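PDB 6R7V: mirolysin from Tannerella forsythia, which is a zinc metallopeptidase of the pappalysin family, made as a zymogen that is probably kept latent by a cysteine switch at its zinc. Local coordinates for residues Gly239-Gly244 with Met267-Asp272; Gly7-Met12 with Trp219-Gly224; Pro48-Val53 with Asn144-Arg149. The protein carries 1 engineered substitution. All coordinates share one frame; numbering follows the deposited sequence.

Contact 1 of 3, residues Gly239-Gly244 with Met267-Asp272; sequences GGYNEG and MDYTYD. With CA (calcium ion), chain B.
Gly239-Gly244 and Met267-Asp272 run side by side in nearly the same direction, their touching parts 12° apart, and the backbones come nearest at Glu243 and Thr270, whose CA atoms lie 4.2 Å apart. The Asp268 carboxylate grips Asn242 twice. Asp268 CG lies anti to the backbone N (chi1 -152°), which carries the carboxylate across to Asn242. Asp268 OD1 takes the backbone N of Asn242 at 2.8 Å. Asp268 OD2 takes Asn242 ND2 at 2.9 Å, and this bond leaves in the amide plane. Both donors use the syn side of their oxygen. Asp268 OD1 also receives the backbone N of Tyr269, on its anti side. Gln238 NE2 is a further donor to Asp268 OD2. The other end of the Asn242 amide, OD1, accepts from Lys250 NZ. Tyr269 CD2 lies over one face of the Tyr241 ring, 3.6 Å from Tyr241 CG. The two ring planes meet at an oblique 44°. The phenol oxygen of Tyr269 reaches Glu9. Further along, Gly244 CA sits over the centre of the Tyr271 ring, 3.5 Å from its centroid, in a CH-pi contact. Gly244 O accepts from Tyr271 N at 2.9 Å. A water joins Gly244 N to Tyr269 O. Gly239 O is a ligand of a calcium ion. Met267 packs on the zinc ligands His207 and His211, as the methionine of the Met-turn does in metzincins, and the Tyr269 side chain comes about 4 Å from the zinc ion. The carboxylate of Asp268, with donors on both oxygens, ties the chain just after this methionine to the calcium-binding loop, which probably helps to hold the chain that brings Tyr269 near the zinc.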
loop_
_atom_site.group_PDB
_atom_site.type_symbol
_atom_site.label_atom_id
_atom_site.label_comp_id
_atom_site.label_asym_id
_atom_site.label_seq_id
_atom_site.Cartn_x
_atom_site.Cartn_y
_atom_site.Cartn_z
ATOM N N GLY A 239 5.435 17.931 -9.697
ATOM C CA GLY A 239 6.806 17.740 -10.200
ATOM C C GLY A 239 7.467 16.517 -9.589
ATOM O O GLY A 239 7.404 15.421 -10.147
ATOM N N GLY A 240 8.097 16.727 -8.444
ATOM C CA GLY A 240 8.780 15.674 -7.717
ATOM C C GLY A 240 8.088 15.340 -6.415
ATOM O O GLY A 240 6.999 15.868 -6.112
ATOM N N TYR A 241 8.652 14.427 -5.668
ATOM C CA TYR A 241 8.078 14.060 -4.394
ATOM C C TYR A 241 8.287 15.157 -3.382
ATOM O O TYR A 241 9.177 16.007 -3.521
ATOM C CB TYR A 241 8.682 12.737 -3.859
ATOM C CG TYR A 241 10.193 12.750 -3.661
ATOM C CD1 TYR A 241 11.045 12.119 -4.572
ATOM C CD2 TYR A 241 10.769 13.375 -2.557
ATOM C CE1 TYR A 241 12.430 12.144 -4.403
ATOM C CE2 TYR A 241 12.153 13.418 -2.389
ATOM C CZ TYR A 241 12.980 12.819 -3.328
ATOM O OH TYR A 241 14.352 12.826 -3.161
ATOM N N ASN A 242 7.454 15.128 -2.351
ATOM C CA ASN A 242 7.654 15.996 -1.206
ATOM C C ASN A 242 8.114 15.135 -0.060
ATOM O O ASN A 242 7.777 13.957 0.008
ATOM C CB ASN A 242 6.380 16.735 -0.843
ATOM C CG ASN A 242 6.008 17.720 -1.893
ATOM O OD1 ASN A 242 6.662 18.754 -2.055
ATOM N ND2 ASN A 242 4.999 17.397 -2.668
ATOM N N GLU A 243 8.848 15.721 0.851
ATOM C CA GLU A 243 9.350 15.023 2.017
ATOM C C GLU A 243 9.100 15.877 3.241
ATOM O O GLU A 243 8.762 17.059 3.121
ATOM C CB GLU A 243 10.844 14.684 1.861
ATOM C CG GLU A 243 11.728 15.913 1.725
ATOM C CD GLU A 243 13.212 15.679 1.519
ATOM O OE1 GLU A 243 13.657 14.508 1.542
ATOM O OE2 GLU A 243 13.933 16.684 1.320
ATOM N N GLY A 244 9.208 15.266 4.406
ATOM C CA GLY A 244 9.018 16.027 5.632
ATOM C C GLY A 244 7.596 16.481 5.836
ATOM O O GLY A 244 6.666 15.734 5.573
ATOM N N MET A 267 0.024 8.906 -1.012
ATOM C CA MET A 267 0.912 8.427 -2.057
ATOM C C MET A 267 2.060 9.392 -2.357
ATOM O O MET A 267 2.744 9.227 -3.363
ATOM C CB MET A 267 0.115 8.117 -3.332
ATOM C CG MET A 267 -0.971 7.036 -3.099
ATOM S SD MET A 267 -0.463 5.566 -2.127
ATOM C CE MET A 267 0.823 4.877 -3.215
ATOM N N ASP A 268 2.312 10.345 -1.447
ATOM C CA ASP A 268 3.509 11.181 -1.544
ATOM C C ASP A 268 4.575 10.550 -0.615
ATOM O O ASP A 268 4.400 9.414 -0.154
ATOM C CB ASP A 268 3.201 12.673 -1.205
ATOM C CG ASP A 268 4.139 13.665 -1.904
ATOM O OD1 ASP A 268 5.293 13.292 -2.195
ATOM O OD2 ASP A 268 3.713 14.791 -2.172
ATOM N N TYR A 269 5.699 11.262 -0.369
ATOM C CA TYR A 269 6.805 10.778 0.464
ATOM C C TYR A 269 6.937 11.564 1.756
ATOM O O TYR A 269 7.983 11.523 2.407
ATOM C CB TYR A 269 8.144 10.826 -0.295
ATOM C CG TYR A 269 8.474 9.653 -1.191
ATOM C CD1 TYR A 269 7.646 8.529 -1.245
ATOM C CD2 TYR A 269 9.645 9.640 -1.942
ATOM C CE1 TYR A 269 7.993 7.416 -2.010
ATOM C CE2 TYR A 269 9.992 8.544 -2.724
ATOM C CZ TYR A 269 9.171 7.429 -2.745
ATOM O OH TYR A 269 9.496 6.366 -3.552
ATOM N N THR A 270 5.879 12.273 2.146
ATOM C CA THR A 270 5.900 13.092 3.346
ATOM C C THR A 270 5.842 12.259 4.649
ATOM O O THR A 270 5.533 11.056 4.615
ATOM C CB THR A 270 4.753 14.090 3.285
ATOM O OG1 THR A 270 3.582 13.409 2.881
ATOM C CG2 THR A 270 5.043 15.224 2.305
ATOM N N TYR A 271 6.132 12.907 5.789
ATOM C CA TYR A 271 6.068 12.277 7.109
ATOM C C TYR A 271 4.683 11.758 7.405
ATOM O O TYR A 271 3.707 12.375 6.999
ATOM C CB TYR A 271 6.416 13.274 8.207
ATOM C CG TYR A 271 7.850 13.715 8.320
ATOM C CD1 TYR A 271 8.876 13.011 7.686
ATOM C CD2 TYR A 271 8.194 14.791 9.120
ATOM C CE1 TYR A 271 10.214 13.397 7.834
ATOM C CE2 TYR A 271 9.519 15.170 9.292
ATOM C CZ TYR A 271 10.525 14.479 8.638
ATOM O OH TYR A 271 11.827 14.908 8.811
ATOM N N ASP A 272 4.590 10.661 8.161
ATOM C CA ASP A 272 3.291 10.099 8.478
ATOM C C ASP A 272 2.271 11.069 9.068
ATOM O O ASP A 272 1.083 10.997 8.716
ATOM C CB ASP A 272 3.461 8.998 9.503
ATOM C CG ASP A 272 4.069 7.696 9.028
ATOM O OD1 ASP A 272 4.751 7.694 7.980
ATOM O OD2 ASP A 272 3.890 6.693 9.717
HETATM CA CA CA B . 6.046 14.682 -11.955
HETATM O O HOH W 1 9.596 12.477 4.313
HETATM O O HOH W 2 3.988 14.739 -13.148
#

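Contact 2 of 3, residues Gly7-Met12 with Trp219-Gly224; sequences GSELNM and WGDDGG. With CA (calcium ion), chain B.
Asp221 OD2 is held by two donors, the backbone N of Leu10 and a water that also binds Ser8 O. The Leu10 bond is 2.9 Å long from N to OD2 and almost straight, at 176°. The N-H comes down from above the carboxylate plane. Asp221 CG is anti to its own carbonyl carbon (chi1 -72°), which carries the carboxylate up against the Glu9-Leu10 backbone. The other oxygen, Asp221 OD1, accepts from ND1 of His217, a zinc ligand. Asp221 is thus a second-shell residue that orients a first-shell one. The aliphatic part of Glu9 lies against the same oxygen, with Glu9 CG 3.4 Å from Asp221 OD1. Glu9 extends beyond CG, toward its partner Tyr269. Asn11 packs on the backbone of Asp221. Asn11 CA makes a CA-H...O contact of 3.2 Å with Asp221 O. Asn11 CG lies 3.1 Å from Asp221 O, a packing contact and not a hydrogen bond. Asn11 OD1 turns to Gln14, where it caps the start of helix 12-18. A second water links Met12 N to Gly220 O. Away from the pro-segment, Asp222 OD1 and OD2 both bind a calcium ion, at 2.4 Å each, and Trp219 O binds it at 2.3 Å. Ser225, Gln238, Gly239 and a water complete seven ligand atoms. The Asp222 carboxylate is steadied further by Gly228 N, which donates to OD2. Leu10 meanwhile turns its end toward Phe169 and helix 20-32. The arrangement belongs to the cysteine-switch site of this pappalysin-family zymogen: Cys6 is on the zinc ion, and the residues just after it rest on the calcium-bound loop that follows the third zinc histidine.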
loop_
_atom_site.group_PDB
_atom_site.type_symbol
_atom_site.label_atom_id
_atom_site.label_comp_id
_atom_site.label_asym_id
_atom_site.label_seq_id
_atom_site.Cartn_x
_atom_site.Cartn_y
_atom_site.Cartn_z
ATOM N N GLY A 7 10.089 0.938 -2.460
ATOM C CA GLY A 7 10.572 0.139 -3.575
ATOM C C GLY A 7 9.557 -0.029 -4.689
ATOM O O GLY A 7 9.754 -0.892 -5.557
ATOM N N SER A 8 8.468 0.782 -4.707
ATOM C CA SER A 8 7.437 0.641 -5.725
ATOM C C SER A 8 7.272 1.858 -6.615
ATOM O O SER A 8 6.160 2.275 -6.908
ATOM C CB SER A 8 6.107 0.290 -5.080
ATOM O OG SER A 8 6.204 -0.946 -4.395
ATOM N N GLU A 9 8.380 2.367 -7.129
ATOM C CA GLU A 9 8.332 3.451 -8.096
ATOM C C GLU A 9 8.069 2.865 -9.479
ATOM O O GLU A 9 8.569 1.783 -9.793
ATOM C CB GLU A 9 9.652 4.243 -8.082
ATOM C CG GLU A 9 9.894 5.004 -6.779
ATOM C CD GLU A 9 11.211 5.736 -6.590
ATOM O OE1 GLU A 9 11.373 6.393 -5.534
ATOM O OE2 GLU A 9 12.083 5.652 -7.486
ATOM N N LEU A 10 7.348 3.606 -10.332
ATOM C CA LEU A 10 7.089 3.219 -11.712
ATOM C C LEU A 10 7.475 4.351 -12.642
ATOM O O LEU A 10 6.623 5.117 -13.104
ATOM C CB LEU A 10 5.626 2.804 -11.958
ATOM C CG LEU A 10 5.146 1.511 -11.266
ATOM C CD1 LEU A 10 3.643 1.309 -11.508
ATOM C CD2 LEU A 10 5.908 0.266 -11.775
ATOM N N ASN A 11 8.783 4.487 -12.891
ATOM C CA ASN A 11 9.308 5.502 -13.790
ATOM C C ASN A 11 9.124 4.991 -15.200
ATOM O O ASN A 11 9.905 4.165 -15.670
ATOM C CB ASN A 11 10.766 5.811 -13.447
ATOM C CG ASN A 11 11.329 6.929 -14.277
ATOM O OD1 ASN A 11 10.987 7.083 -15.451
ATOM N ND2 ASN A 11 12.188 7.744 -13.674
ATOM N N MET A 12 8.038 5.417 -15.839
ATOM C CA MET A 12 7.640 4.873 -17.128
ATOM C C MET A 12 8.661 5.112 -18.226
ATOM O O MET A 12 8.851 4.193 -19.020
ATOM C CB MET A 12 6.245 5.363 -17.537
ATOM C CG MET A 12 5.150 4.866 -16.602
ATOM S SD MET A 12 5.117 3.076 -16.234
ATOM C CE MET A 12 4.875 2.397 -17.824
ATOM N N TRP A 219 3.416 12.095 -7.721
ATOM C CA TRP A 219 4.201 12.942 -8.629
ATOM C C TRP A 219 4.580 12.246 -9.954
ATOM O O TRP A 219 5.217 12.884 -10.810
ATOM C CB TRP A 219 5.459 13.476 -7.936
ATOM C CG TRP A 219 6.492 12.437 -7.690
ATOM C CD1 TRP A 219 7.557 12.129 -8.481
ATOM C CD2 TRP A 219 6.535 11.529 -6.582
ATOM N NE1 TRP A 219 8.251 11.066 -7.941
ATOM C CE2 TRP A 219 7.654 10.690 -6.770
ATOM C CE3 TRP A 219 5.771 11.383 -5.414
ATOM C CZ2 TRP A 219 8.003 9.684 -5.858
ATOM C CZ3 TRP A 219 6.107 10.379 -4.519
ATOM C CH2 TRP A 219 7.235 9.559 -4.732
ATOM N N GLY A 220 4.209 10.984 -10.135
ATOM C CA GLY A 220 4.433 10.325 -11.422
ATOM C C GLY A 220 5.767 9.652 -11.674
ATOM O O GLY A 220 6.008 9.208 -12.796
ATOM N N ASP A 221 6.622 9.544 -10.641
ATOM C CA ASP A 221 7.901 8.848 -10.703
ATOM C C ASP A 221 8.689 9.291 -11.926
ATOM O O ASP A 221 9.169 8.460 -12.692
ATOM C CB ASP A 221 7.649 7.318 -10.741
ATOM C CG ASP A 221 7.162 6.777 -9.412
ATOM O OD1 ASP A 221 7.785 7.091 -8.393
ATOM O OD2 ASP A 221 6.141 6.042 -9.403
ATOM N N ASP A 222 8.811 10.612 -12.132
ATOM C CA ASP A 222 9.409 11.110 -13.356
ATOM C C ASP A 222 10.568 12.039 -13.119
ATOM O O ASP A 222 10.911 12.842 -14.000
ATOM C CB ASP A 222 8.313 11.834 -14.150
ATOM C CG ASP A 222 7.553 12.889 -13.354
ATOM O OD1 ASP A 222 7.997 13.241 -12.239
ATOM O OD2 ASP A 222 6.513 13.342 -13.828
ATOM N N GLY A 223 11.143 11.971 -11.935
ATOM C CA GLY A 223 12.334 12.755 -11.621
ATOM C C GLY A 223 12.108 14.242 -11.496
ATOM O O GLY A 223 13.041 15.017 -11.661
ATOM N N GLY A 224 10.866 14.640 -11.245
ATOM C CA GLY A 224 10.545 16.047 -11.070
ATOM C C GLY A 224 9.868 16.731 -12.219
ATOM O O GLY A 224 9.516 17.912 -12.094
HETATM CA CA CA B . 6.046 14.682 -11.955
HETATM O O HOH W 3 4.471 4.436 -7.877
HETATM O O HOH W 4 11.021 7.297 -9.661
HETATM O O HOH W 5 6.631 7.992 -15.111
HETATM O O HOH W 2 3.988 14.739 -13.148
#

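Contact 3 of 3, residues Pro48-Val53 with Asn144-Arg149; sequences PVVVHV and NAWNTR
Val50 and His52 press on the same face of the Trp146 indole, and this is the tightly packed part of the contact. Val50 CG2 stands almost straight over the six-membered ring, 3.5 Å from its centroid and only 4° off the ring normal, in a CH-pi contact. With CG2 anti to the backbone N and CG1 at 57°, both methyls of Val50 reach the indole. His52 meets the five-membered ring edge-on. Its CE1 approaches Trp146 CD1 at 3.8 Å, and the planes stand 79° apart in a T-shaped pair. Both nitrogens of His52 are engaged, ND1 with Thr119 and NE2 with Asn153 OD1, which fixes the rotation of the imidazole. Asn153 OD1 also receives Trp146 N, so one amide oxygen serves both sides of the contact. No hydrogen bond joins the two segments directly. The backbones stay well apart, with Val50 CA 7.6 Å from Trp146 CA. The outer side is looser. Asn144 and Arg149 are exposed, and Asn144 points away from the strand, with its OD1 held by Ser138 N. Beyond the tryptophan, Asn147 OD1 accepts Arg149 N at 3.0 Å and closes an Asx turn. On the other face of strand 45-55, Val49, Val51 and Val53 pack against helix 64-77. The arrangement is that of a strand of a mixed sheet packed on both faces, with a helix on one and the loop leading into neighbouring strand 152-157 folded over the other.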
loop_
_atom_site.group_PDB
_atom_site.type_symbol
_atom_site.label_atom_id
_atom_site.label_comp_id
_atom_site.label_asym_id
_atom_site.label_seq_id
_atom_site.Cartn_x
_atom_site.Cartn_y
_atom_site.Cartn_z
ATOM N N PRO A 48 -9.163 -9.894 4.276
ATOM C CA PRO A 48 -8.509 -10.711 5.328
ATOM C C PRO A 48 -7.013 -10.507 5.264
ATOM O O PRO A 48 -6.435 -10.524 4.175
ATOM C CB PRO A 48 -8.857 -12.165 4.918
ATOM C CG PRO A 48 -10.002 -12.042 3.913
ATOM C CD PRO A 48 -9.677 -10.744 3.183
ATOM N N VAL A 49 -6.367 -10.292 6.416
ATOM C CA VAL A 49 -4.952 -9.998 6.463
ATOM C C VAL A 49 -4.213 -11.040 7.268
ATOM O O VAL A 49 -4.664 -11.462 8.327
ATOM C CB VAL A 49 -4.734 -8.591 7.111
ATOM C CG1 VAL A 49 -3.242 -8.258 7.278
ATOM C CG2 VAL A 49 -5.431 -7.493 6.296
ATOM N N VAL A 50 -3.027 -11.398 6.809
ATOM C CA VAL A 50 -2.077 -12.163 7.597
ATOM C C VAL A 50 -0.793 -11.355 7.662
ATOM O O VAL A 50 -0.298 -10.848 6.638
ATOM C CB VAL A 50 -1.860 -13.608 7.090
ATOM C CG1 VAL A 50 -1.409 -13.654 5.621
ATOM C CG2 VAL A 50 -0.898 -14.379 7.997
ATOM N N VAL A 51 -0.306 -11.159 8.882
ATOM C CA VAL A 51 0.973 -10.454 9.102
ATOM C C VAL A 51 2.039 -11.472 9.433
ATOM O O VAL A 51 1.906 -12.225 10.423
ATOM C CB VAL A 51 0.831 -9.403 10.220
ATOM C CG1 VAL A 51 2.165 -8.674 10.447
ATOM C CG2 VAL A 51 -0.260 -8.404 9.844
ATOM N N HIS A 52 3.102 -11.494 8.616
ATOM C CA HIS A 52 4.229 -12.396 8.812
ATOM C C HIS A 52 5.370 -11.648 9.432
ATOM O O HIS A 52 6.028 -10.889 8.713
ATOM C CB HIS A 52 4.709 -13.031 7.499
ATOM C CG HIS A 52 3.645 -13.703 6.701
ATOM N ND1 HIS A 52 3.107 -14.907 7.098
ATOM C CD2 HIS A 52 3.081 -13.339 5.519
ATOM C CE1 HIS A 52 2.210 -15.233 6.174
ATOM N NE2 HIS A 52 2.179 -14.325 5.189
ATOM N N VAL A 53 5.627 -11.857 10.740
ATOM C CA VAL A 53 6.785 -11.223 11.389
ATOM C C VAL A 53 7.969 -12.151 11.189
ATOM O O VAL A 53 7.919 -13.319 11.612
ATOM C CB VAL A 53 6.535 -10.923 12.883
ATOM C CG1 VAL A 53 7.741 -10.223 13.517
ATOM C CG2 VAL A 53 5.268 -10.091 13.075
ATOM N N ASN A 144 6.677 -18.289 3.430
ATOM C CA ASN A 144 5.792 -18.366 2.262
ATOM C C ASN A 144 4.468 -17.649 2.488
ATOM O O ASN A 144 3.914 -17.671 3.592
ATOM C CB ASN A 144 5.465 -19.816 1.917
ATOM C CG ASN A 144 6.602 -20.631 1.366
ATOM O OD1 ASN A 144 7.703 -20.145 1.094
ATOM N ND2 ASN A 144 6.348 -21.924 1.162
ATOM N N ALA A 145 3.941 -17.043 1.429
ATOM C CA ALA A 145 2.647 -16.402 1.500
ATOM C C ALA A 145 1.536 -17.415 1.739
ATOM O O ALA A 145 1.649 -18.591 1.360
ATOM C CB ALA A 145 2.388 -15.685 0.178
ATOM N N TRP A 146 0.460 -16.943 2.364
ATOM C CA TRP A 146 -0.797 -17.647 2.468
ATOM C C TRP A 146 -1.586 -17.311 1.228
ATOM O O TRP A 146 -1.645 -16.122 0.859
ATOM C CB TRP A 146 -1.579 -17.175 3.689
ATOM C CG TRP A 146 -1.047 -17.630 5.017
ATOM C CD1 TRP A 146 0.152 -18.242 5.292
ATOM C CD2 TRP A 146 -1.730 -17.508 6.262
ATOM N NE1 TRP A 146 0.202 -18.592 6.633
ATOM C CE2 TRP A 146 -0.908 -18.085 7.258
ATOM C CE3 TRP A 146 -3.015 -17.069 6.623
ATOM C CZ2 TRP A 146 -1.314 -18.179 8.590
ATOM C CZ3 TRP A 146 -3.367 -17.071 7.953
ATOM C CH2 TRP A 146 -2.540 -17.654 8.916
ATOM N N ASN A 147 -2.229 -18.326 0.626
ATOM C CA ASN A 147 -3.060 -18.194 -0.581
ATOM C C ASN A 147 -3.372 -16.687 -0.918
ATOM O O ASN A 147 -4.302 -16.096 -0.354
ATOM C CB ASN A 147 -4.354 -18.967 -0.398
ATOM C CG ASN A 147 -5.197 -18.995 -1.658
ATOM O OD1 ASN A 147 -4.944 -18.275 -2.643
ATOM N ND2 ASN A 147 -6.266 -19.773 -1.610
ATOM N N THR A 148 -2.633 -16.098 -1.891
ATOM C CA THR A 148 -2.759 -14.667 -2.191
ATOM C C THR A 148 -4.080 -14.294 -2.873
ATOM O O THR A 148 -4.366 -13.096 -3.014
ATOM C CB THR A 148 -1.565 -14.165 -2.998
ATOM O OG1 THR A 148 -1.495 -14.909 -4.213
ATOM C CG2 THR A 148 -0.268 -14.302 -2.234
ATOM N N ARG A 149 -4.891 -15.304 -3.253
ATOM C CA ARG A 149 -6.214 -15.020 -3.825
ATOM C C ARG A 149 -7.181 -14.680 -2.706
ATOM O O ARG A 149 -8.222 -14.086 -2.951
ATOM C CB ARG A 149 -6.754 -16.245 -4.574
ATOM C CG ARG A 149 -5.825 -16.782 -5.648
ATOM C CD ARG A 149 -6.390 -18.020 -6.340
ATOM N NE ARG A 149 -7.648 -17.777 -7.058
ATOM C CZ ARG A 149 -7.745 -17.075 -8.183
ATOM N NH1 ARG A 149 -6.674 -16.480 -8.697
ATOM N NH2 ARG A 149 -8.919 -16.940 -8.790
#

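How the contacts relate
Contacts 1 and 2 are neighbours, their centres 12 Å apart, and they share a calcium ion and one of its water ligands. They also touch directly, through Tyr269 and Glu9. Contact 3 lies on the opposite side of the chain's centre, its centre about 27 to 28 Å from theirs. Along the chain it is nested inside the long loop closed by contact 2, and contact 1 follows both. Contact 3 involves strand 45-55 of the mixed sheet and the loop before strand 152-157. Contacts 1 and 2 lie beside the zinc and, around their one shared calcium ion, join the pro-segment, the calcium loop and the chain near the zinc.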